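Local atomic coordinates of peroxisomal acyl-CoA oxidase 1A (Solanum lycopersicum, PDB entry 2FON), a protein that probably catalyses, with FAD as cofactor, the oxidation of acyl-CoA in peroxisomal fatty-acid beta-oxidation. Residues P65-E70 with A88-K93; Y111-A116 with D630-S635; I244-K247 with Y253-M256. One frame throughout, in Å; residues are numbered along the deposited sequence.

Interaction 1: residues P65-E70 with A88-K93; sequences PGFSKE and AAYAWK
Phe67, in the loop between helix 48-62 and helix 77-97, meets Tyr90 and Ala91 of the latter through apolar contacts. The two aromatic rings are inclined at 54° with centroids 5.1 Å apart, which makes the pair neither a stack nor an edge-to-face arrangement. Tyr90 CD2 and CE2 lie over one face of the Phe67 ring, offset from its middle, and the closest approach is Phe67 CZ to Tyr90 CD2 at 3.6 Å. Ala91 arrives instead at the edge of the phenylalanine ring, its CB 3.9 Å from Phe67 CE2. Phe67 CG is anti to its carbonyl carbon (chi1 -66°), a rotation that carries the ring end to the helix although the side chain does not start out facing it. Gly66 sits beside the tyrosine, its O 4.2 Å from Tyr90 CD2.

The polar end of Tyr90 is held elsewhere, its OH hydrogen-bonded to Asp64; Gly66 N also bonds to Asp64. A serine in place of Phe67 would probably open a gap between the loop and the helix and leave the tyrosine ring without its aromatic neighbour. The side-chain contacts are carbon against carbon, so cohesion probably rests on ring shape and burial, while the bond to Asp64 probably helps to orient the tyrosine.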
loop_
_atom_site.group_PDB
_atom_site.type_symbol
_atom_site.label_atom_id
_atom_site.label_comp_id
_atom_site.label_asym_id
_atom_site.label_seq_id
_atom_site.Cartn_x
_atom_site.Cartn_y
_atom_site.Cartn_z
ATOM N N PRO B 65 -21.168 -25.293 -5.269
ATOM C CA PRO B 65 -21.628 -24.764 -3.972
ATOM C C PRO B 65 -20.531 -24.818 -2.932
ATOM O O PRO B 65 -20.248 -23.791 -2.312
ATOM C CB PRO B 65 -22.779 -25.696 -3.607
ATOM C CG PRO B 65 -23.365 -26.029 -4.925
ATOM C CD PRO B 65 -22.246 -25.998 -5.967
ATOM N N GLY B 66 -19.907 -25.987 -2.781
ATOM C CA GLY B 66 -18.911 -26.245 -1.747
ATOM C C GLY B 66 -17.619 -25.456 -1.841
ATOM O O GLY B 66 -16.808 -25.519 -0.941
ATOM N N PHE B 67 -17.401 -24.710 -2.920
ATOM C CA PHE B 67 -16.277 -23.776 -2.977
ATOM C C PHE B 67 -16.668 -22.313 -2.909
ATOM O O PHE B 67 -15.842 -21.455 -3.212
ATOM C CB PHE B 67 -15.497 -23.986 -4.265
ATOM C CG PHE B 67 -14.828 -25.303 -4.342
ATOM C CD1 PHE B 67 -15.028 -26.132 -5.455
ATOM C CD2 PHE B 67 -13.987 -25.740 -3.294
ATOM C CE1 PHE B 67 -14.418 -27.384 -5.539
ATOM C CE2 PHE B 67 -13.356 -27.000 -3.367
ATOM C CZ PHE B 67 -13.576 -27.815 -4.524
ATOM N N SER B 68 -17.904 -22.012 -2.530
ATOM C CA SER B 68 -18.356 -20.639 -2.383
ATOM C C SER B 68 -17.495 -19.825 -1.395
ATOM O O SER B 68 -17.085 -20.319 -0.338
ATOM C CB SER B 68 -19.808 -20.640 -1.918
ATOM O OG SER B 68 -20.158 -19.408 -1.311
ATOM N N LYS B 69 -17.240 -18.571 -1.718
ATOM C CA LYS B 69 -16.525 -17.694 -0.803
ATOM C C LYS B 69 -17.514 -16.800 -0.127
ATOM O O LYS B 69 -17.148 -15.861 0.542
ATOM C CB LYS B 69 -15.468 -16.870 -1.540
ATOM C CG LYS B 69 -14.519 -17.730 -2.340
ATOM C CD LYS B 69 -13.215 -17.041 -2.767
ATOM C CE LYS B 69 -13.401 -15.919 -3.827
ATOM N NZ LYS B 69 -12.501 -16.151 -5.032
ATOM N N GLU B 70 -18.791 -17.081 -0.292
ATOM C CA GLU B 70 -19.811 -16.186 0.261
ATOM C C GLU B 70 -19.579 -16.142 1.749
ATOM O O GLU B 70 -19.242 -17.173 2.345
ATOM C CB GLU B 70 -21.228 -16.672 -0.055
ATOM C CG GLU B 70 -22.349 -15.673 0.322
ATOM C CD GLU B 70 -22.232 -14.302 -0.394
ATOM O OE1 GLU B 70 -21.467 -14.209 -1.389
ATOM O OE2 GLU B 70 -22.900 -13.320 0.033
ATOM N N ALA B 88 -10.634 -27.490 2.401
ATOM C CA ALA B 88 -9.421 -28.255 2.131
ATOM C C ALA B 88 -9.689 -29.802 1.889
ATOM O O ALA B 88 -9.205 -30.400 0.892
ATOM C CB ALA B 88 -8.386 -27.997 3.213
ATOM N N ALA B 89 -10.471 -30.403 2.784
ATOM C CA ALA B 89 -10.953 -31.746 2.630
ATOM C C ALA B 89 -11.769 -31.909 1.362
ATOM O O ALA B 89 -11.581 -32.901 0.599
ATOM C CB ALA B 89 -11.799 -32.144 3.842
ATOM N N TYR B 90 -12.698 -30.980 1.127
ATOM C CA TYR B 90 -13.629 -31.197 0.010
ATOM C C TYR B 90 -12.832 -31.205 -1.292
ATOM O O TYR B 90 -13.024 -32.078 -2.139
ATOM C CB TYR B 90 -14.801 -30.210 0.018
ATOM C CG TYR B 90 -15.739 -30.361 -1.144
ATOM C CD1 TYR B 90 -16.565 -31.460 -1.247
ATOM C CD2 TYR B 90 -15.790 -29.415 -2.152
ATOM C CE1 TYR B 90 -17.404 -31.639 -2.312
ATOM C CE2 TYR B 90 -16.641 -29.550 -3.210
ATOM C CZ TYR B 90 -17.461 -30.686 -3.293
ATOM O OH TYR B 90 -18.336 -30.875 -4.363
ATOM N N ALA B 91 -11.913 -30.264 -1.430
ATOM C CA ALA B 91 -11.027 -30.201 -2.568
ATOM C C ALA B 91 -10.206 -31.481 -2.722
ATOM O O ALA B 91 -10.121 -32.016 -3.804
ATOM C CB ALA B 91 -10.117 -28.983 -2.454
ATOM N N TRP B 92 -9.615 -32.000 -1.653
ATOM C CA TRP B 92 -8.870 -33.245 -1.780
ATOM C C TRP B 92 -9.813 -34.286 -2.397
ATOM O O TRP B 92 -9.531 -34.864 -3.434
ATOM C CB TRP B 92 -8.290 -33.690 -0.431
ATOM C CG TRP B 92 -7.466 -34.946 -0.463
ATOM C CD1 TRP B 92 -7.685 -36.081 0.276
ATOM C CD2 TRP B 92 -6.314 -35.228 -1.294
ATOM N NE1 TRP B 92 -6.744 -37.063 -0.046
ATOM C CE2 TRP B 92 -5.899 -36.566 -1.003
ATOM C CE3 TRP B 92 -5.617 -34.506 -2.269
ATOM C CZ2 TRP B 92 -4.811 -37.162 -1.633
ATOM C CZ3 TRP B 92 -4.507 -35.086 -2.863
ATOM C CH2 TRP B 92 -4.113 -36.399 -2.542
ATOM N N LYS B 93 -10.971 -34.452 -1.793
ATOM C CA LYS B 93 -11.993 -35.318 -2.322
ATOM C C LYS B 93 -12.347 -35.033 -3.798
ATOM O O LYS B 93 -12.692 -35.999 -4.545
ATOM C CB LYS B 93 -13.235 -35.212 -1.443
ATOM C CG LYS B 93 -14.304 -36.197 -1.701
ATOM C CD LYS B 93 -15.532 -36.010 -0.767
ATOM C CE LYS B 93 -16.849 -36.086 -1.615
ATOM N NZ LYS B 93 -18.042 -36.628 -0.877
#

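Interaction 2: residues Y111-A116 with D630-S635; sequences YVDEPA and DHYLGS
An edge-to-face aromatic pair, Tyr111 on Tyr632, joins the end of helix 102-112 to the short helix 630-633, and so the N-terminal part of the acyl-CoA oxidase fold to its C-terminal part. The ring planes are 63° apart, with the centroids separated by 4.8 Å. Tyr111 presents its CD2-CE2 edge, with CD2 standing 3.7 Å above the Tyr632 plane and over the ring centre. With chi1 at -177°, Tyr632 CG points directly opposite the backbone N, which carries the ring to this edge. Tyr111 also packs on Thr54, Ser58 and Val61 of helix 48-62, and Tyr632 on Leu313 of helix 297-328, so the pair sits among several helices.

A second set of contacts is van der Waals in kind. Asp113, the first residue past its helix and one with positive phi, directs its side chain at the same tyrosine: Asp113 CG lies 3.7 Å from Tyr632 CE1. Its carboxylate plane is turned 63° from the ring.

The polar atoms here look outside the two segments. Asp113 OD2 forms salt bridges with Arg317 and Lys69, and Arg317 also donates to Tyr632 O, so two cations probably stabilise the carboxylate as an anion beside the aromatic ring. His631 NE2 is bonded to Phe67 O, which probably helps fix the rotation of the imidazole. The end of helix 102-112 reaches that imidazole at its edge and in its plane, where Tyr111 O stands 3.9 Å from His631 CE1.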
loop_
_atom_site.group_PDB
_atom_site.type_symbol
_atom_site.label_atom_id
_atom_site.label_comp_id
_atom_site.label_asym_id
_atom_site.label_seq_id
_atom_site.Cartn_x
_atom_site.Cartn_y
_atom_site.Cartn_z
ATOM N N TYR B 111 -7.866 -22.093 -7.838
ATOM C CA TYR B 111 -9.161 -21.495 -8.017
ATOM C C TYR B 111 -10.111 -21.517 -6.792
ATOM O O TYR B 111 -11.015 -20.702 -6.683
ATOM C CB TYR B 111 -9.755 -22.071 -9.296
ATOM C CG TYR B 111 -8.985 -21.504 -10.445
ATOM C CD1 TYR B 111 -8.076 -22.266 -11.175
ATOM C CD2 TYR B 111 -9.105 -20.176 -10.759
ATOM C CE1 TYR B 111 -7.327 -21.686 -12.224
ATOM C CE2 TYR B 111 -8.377 -19.610 -11.775
ATOM C CZ TYR B 111 -7.498 -20.359 -12.508
ATOM O OH TYR B 111 -6.818 -19.706 -13.512
ATOM N N VAL B 112 -9.887 -22.461 -5.885
ATOM C CA VAL B 112 -10.476 -22.415 -4.564
ATOM C C VAL B 112 -10.093 -21.074 -3.870
ATOM O O VAL B 112 -10.860 -20.531 -3.087
ATOM C CB VAL B 112 -10.031 -23.651 -3.730
ATOM C CG1 VAL B 112 -10.419 -23.494 -2.254
ATOM C CG2 VAL B 112 -10.666 -24.849 -4.235
ATOM N N ASP B 113 -8.884 -20.592 -4.146
ATOM C CA ASP B 113 -8.451 -19.234 -3.842
ATOM C C ASP B 113 -8.459 -18.874 -2.378
ATOM O O ASP B 113 -8.968 -17.848 -2.014
ATOM C CB ASP B 113 -9.300 -18.234 -4.633
ATOM C CG ASP B 113 -8.772 -16.788 -4.559
ATOM O OD1 ASP B 113 -7.537 -16.546 -4.608
ATOM O OD2 ASP B 113 -9.621 -15.874 -4.507
ATOM N N GLU B 114 -7.871 -19.695 -1.528
ATOM C CA GLU B 114 -7.854 -19.430 -0.105
ATOM C C GLU B 114 -6.535 -19.909 0.488
ATOM O O GLU B 114 -6.232 -21.102 0.408
ATOM C CB GLU B 114 -8.999 -20.250 0.489
ATOM C CG GLU B 114 -8.998 -20.436 1.989
ATOM C CD GLU B 114 -10.414 -20.716 2.513
ATOM O OE1 GLU B 114 -11.303 -21.029 1.653
ATOM O OE2 GLU B 114 -10.625 -20.631 3.776
ATOM N N PRO B 115 -5.749 -19.022 1.100
ATOM C CA PRO B 115 -4.520 -19.585 1.668
ATOM C C PRO B 115 -4.859 -20.683 2.690
ATOM O O PRO B 115 -5.807 -20.540 3.469
ATOM C CB PRO B 115 -3.876 -18.374 2.381
ATOM C CG PRO B 115 -4.476 -17.153 1.708
ATOM C CD PRO B 115 -5.893 -17.587 1.394
ATOM N N ALA B 116 -4.122 -21.788 2.675
ATOM C CA ALA B 116 -4.321 -22.875 3.634
ATOM C C ALA B 116 -3.100 -23.755 3.597
ATOM O O ALA B 116 -2.336 -23.703 2.624
ATOM C CB ALA B 116 -5.551 -23.696 3.235
ATOM N N ASP B 630 -16.369 -14.586 -12.106
ATOM C CA ASP B 630 -16.796 -13.775 -10.991
ATOM C C ASP B 630 -16.475 -14.446 -9.632
ATOM O O ASP B 630 -16.092 -13.773 -8.690
ATOM C CB ASP B 630 -18.285 -13.468 -11.143
ATOM C CG ASP B 630 -18.540 -12.347 -12.147
ATOM O OD1 ASP B 630 -17.573 -11.828 -12.767
ATOM O OD2 ASP B 630 -19.716 -11.975 -12.355
ATOM N N HIS B 631 -16.621 -15.758 -9.537
ATOM C CA HIS B 631 -16.315 -16.421 -8.338
ATOM C C HIS B 631 -14.831 -16.134 -7.984
ATOM O O HIS B 631 -14.487 -15.837 -6.831
ATOM C CB HIS B 631 -16.555 -17.900 -8.509
ATOM C CG HIS B 631 -16.113 -18.710 -7.345
ATOM N ND1 HIS B 631 -14.804 -19.117 -7.175
ATOM C CD2 HIS B 631 -16.802 -19.195 -6.284
ATOM C CE1 HIS B 631 -14.709 -19.815 -6.052
ATOM N NE2 HIS B 631 -15.903 -19.872 -5.491
ATOM N N TYR B 632 -13.960 -16.178 -8.983
ATOM C CA TYR B 632 -12.563 -16.127 -8.705
ATOM C C TYR B 632 -12.205 -14.731 -8.413
ATOM O O TYR B 632 -11.443 -14.461 -7.485
ATOM C CB TYR B 632 -11.753 -16.645 -9.852
ATOM C CG TYR B 632 -10.271 -16.670 -9.572
ATOM C CD1 TYR B 632 -9.744 -17.273 -8.415
ATOM C CD2 TYR B 632 -9.386 -16.058 -10.444
ATOM C CE1 TYR B 632 -8.422 -17.278 -8.177
ATOM C CE2 TYR B 632 -8.053 -16.048 -10.184
ATOM C CZ TYR B 632 -7.586 -16.634 -9.062
ATOM O OH TYR B 632 -6.241 -16.618 -8.896
ATOM N N LEU B 633 -12.772 -13.815 -9.167
ATOM C CA LEU B 633 -12.506 -12.410 -8.950
ATOM C C LEU B 633 -13.068 -11.789 -7.638
ATOM O O LEU B 633 -12.417 -10.885 -7.083
ATOM C CB LEU B 633 -12.964 -11.654 -10.167
ATOM C CG LEU B 633 -11.983 -10.630 -10.734
ATOM C CD1 LEU B 633 -10.482 -11.068 -10.743
ATOM C CD2 LEU B 633 -12.474 -10.392 -12.118
ATOM N N GLY B 634 -14.240 -12.281 -7.160
ATOM C CA GLY B 634 -15.018 -11.795 -5.978
ATOM C C GLY B 634 -15.008 -10.279 -5.757
ATOM O O GLY B 634 -14.630 -9.798 -4.675
ATOM N N SER B 635 -15.328 -9.531 -6.813
ATOM C CA SER B 635 -15.330 -8.088 -6.821
ATOM C C SER B 635 -16.694 -7.623 -7.325
ATOM O O SER B 635 -17.116 -7.909 -8.463
ATOM C CB SER B 635 -14.297 -7.558 -7.845
ATOM O OG SER B 635 -14.148 -6.110 -7.831
#

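Interaction 3: residues I244-K247 with Y253-M256; sequences IGMK and YNSM
Asn254 pairs with the backbone of Lys247 through two hydrogen bonds, one to each end of its side-chain amide, within the connection between antiparallel strands 239-243 and 258-263 of the acyl-CoA dehydrogenase middle domain. Lys247 N donates to Asn254 OD1 at 2.7 Å, nearly straight at 163°, in the carbonyl plane and on a lone pair. In return Asn254 ND2 donates to Lys247 O at 2.9 Å. This acceptor lies in the amide plane of Asn254, although ND2 itself stands well above the carbonyl plane of Lys247. Asn254 ND2 also bonds to Gly251 O, and Lys247 O receives a further bond from Asn250 of the second subunit. Both ends of the amide are therefore used, which would fix its flip.

The lysine's own ammonium turns to the backbone of 253-256. Bends at chi2 (81°) and chi3 (135°) bring NZ to Met256 O at 2.6 Å, with a weak bond to Tyr253 O. That second carbonyl also accepts from Met256 N. Tyr253 belongs to the FAD pocket, its side chain about 4 Å from the cofactor, so the lysine is bonded to the backbone of a pocket residue. Over one face of the Asn254 amide lies the Met246 methyl, with Met246 CE 3.5 Å from Asn254 CG.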
loop_
_atom_site.group_PDB
_atom_site.type_symbol
_atom_site.label_atom_id
_atom_site.label_comp_id
_atom_site.label_asym_id
_atom_site.label_seq_id
_atom_site.Cartn_x
_atom_site.Cartn_y
_atom_site.Cartn_z
ATOM N N ILE B 244 0.363 -17.996 15.475
ATOM C CA ILE B 244 1.065 -16.767 15.841
ATOM C C ILE B 244 0.177 -15.564 16.016
ATOM O O ILE B 244 0.616 -14.635 16.707
ATOM C CB ILE B 244 2.205 -16.342 14.858
ATOM C CG1 ILE B 244 1.688 -15.977 13.496
ATOM C CG2 ILE B 244 3.197 -17.399 14.677
ATOM C CD1 ILE B 244 2.809 -15.698 12.517
ATOM N N GLY B 245 -1.024 -15.548 15.411
ATOM C CA GLY B 245 -1.873 -14.378 15.493
ATOM C C GLY B 245 -2.531 -13.870 14.225
ATOM O O GLY B 245 -2.326 -14.368 13.164
ATOM N N MET B 246 -3.363 -12.864 14.338
ATOM C CA MET B 246 -3.984 -12.389 13.179
ATOM C C MET B 246 -2.957 -11.671 12.351
ATOM O O MET B 246 -2.019 -11.034 12.882
ATOM C CB MET B 246 -5.133 -11.481 13.521
ATOM C CG MET B 246 -6.325 -12.265 13.967
ATOM S SD MET B 246 -7.859 -11.339 13.610
ATOM C CE MET B 246 -7.992 -11.364 11.813
ATOM N N LYS B 247 -3.151 -11.792 11.046
ATOM C CA LYS B 247 -2.466 -11.002 10.101
ATOM C C LYS B 247 -3.393 -10.014 9.400
ATOM O O LYS B 247 -4.647 -10.071 9.477
ATOM C CB LYS B 247 -1.820 -11.899 9.057
ATOM C CG LYS B 247 -1.022 -13.102 9.569
ATOM C CD LYS B 247 -1.883 -14.266 9.919
ATOM C CE LYS B 247 -1.308 -15.535 9.387
ATOM N NZ LYS B 247 -2.048 -16.731 9.937
ATOM N N TYR B 253 -4.786 -14.109 4.905
ATOM C CA TYR B 253 -3.956 -15.244 5.371
ATOM C C TYR B 253 -4.441 -15.777 6.692
ATOM O O TYR B 253 -3.912 -16.736 7.195
ATOM C CB TYR B 253 -2.497 -14.861 5.496
ATOM C CG TYR B 253 -1.637 -15.392 4.436
ATOM C CD1 TYR B 253 -1.523 -14.736 3.223
ATOM C CD2 TYR B 253 -0.891 -16.542 4.646
ATOM C CE1 TYR B 253 -0.713 -15.231 2.203
ATOM C CE2 TYR B 253 -0.066 -17.057 3.668
ATOM C CZ TYR B 253 0.016 -16.398 2.441
ATOM O OH TYR B 253 0.831 -16.916 1.433
ATOM N N ASN B 254 -5.458 -15.158 7.259
ATOM C CA ASN B 254 -6.022 -15.606 8.534
ATOM C C ASN B 254 -6.619 -16.994 8.498
ATOM O O ASN B 254 -6.851 -17.595 9.504
ATOM C CB ASN B 254 -6.966 -14.520 9.111
ATOM C CG ASN B 254 -6.188 -13.268 9.447
ATOM O OD1 ASN B 254 -5.297 -13.309 10.306
ATOM N ND2 ASN B 254 -6.424 -12.188 8.704
ATOM N N SER B 255 -6.836 -17.501 7.307
ATOM C CA SER B 255 -7.262 -18.862 7.125
ATOM C C SER B 255 -6.063 -19.764 7.098
ATOM O O SER B 255 -6.208 -20.960 7.035
ATOM C CB SER B 255 -7.981 -18.981 5.793
ATOM O OG SER B 255 -7.104 -18.662 4.740
ATOM N N MET B 256 -4.871 -19.203 7.129
ATOM C CA MET B 256 -3.621 -19.992 7.145
ATOM C C MET B 256 -3.113 -20.064 8.604
ATOM O O MET B 256 -3.047 -19.023 9.320
ATOM C CB MET B 256 -2.564 -19.355 6.194
ATOM C CG MET B 256 -1.190 -19.928 6.257
ATOM S SD MET B 256 -1.105 -21.490 5.354
ATOM C CE MET B 256 -0.879 -20.946 3.621
#

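How the interactions relate
Interactions 1 and 2 touch, their centres 11 Å apart: Lys69 NZ lies 2.7 Å from His631 O, a probable hydrogen bond, so the 65-70 loop leans on helix 630-633. Phe67 CE2 also packs 3.6 Å from Val112 CG2. Interaction 2 in turn reaches interaction 3, whose centre is about 17 Å from its own, through the 111-116 segment, with Pro115 O 2.6 Å from Ser255 OG (a probable hydrogen bond) and Ala116 O 3.3 Å from Met256 CE. Interactions 1 and 3 do not touch, their nearest atoms being about 8 Å apart. Only interaction 3 holds an FAD-pocket residue, Tyr253; the other two lie away from the annotated sites.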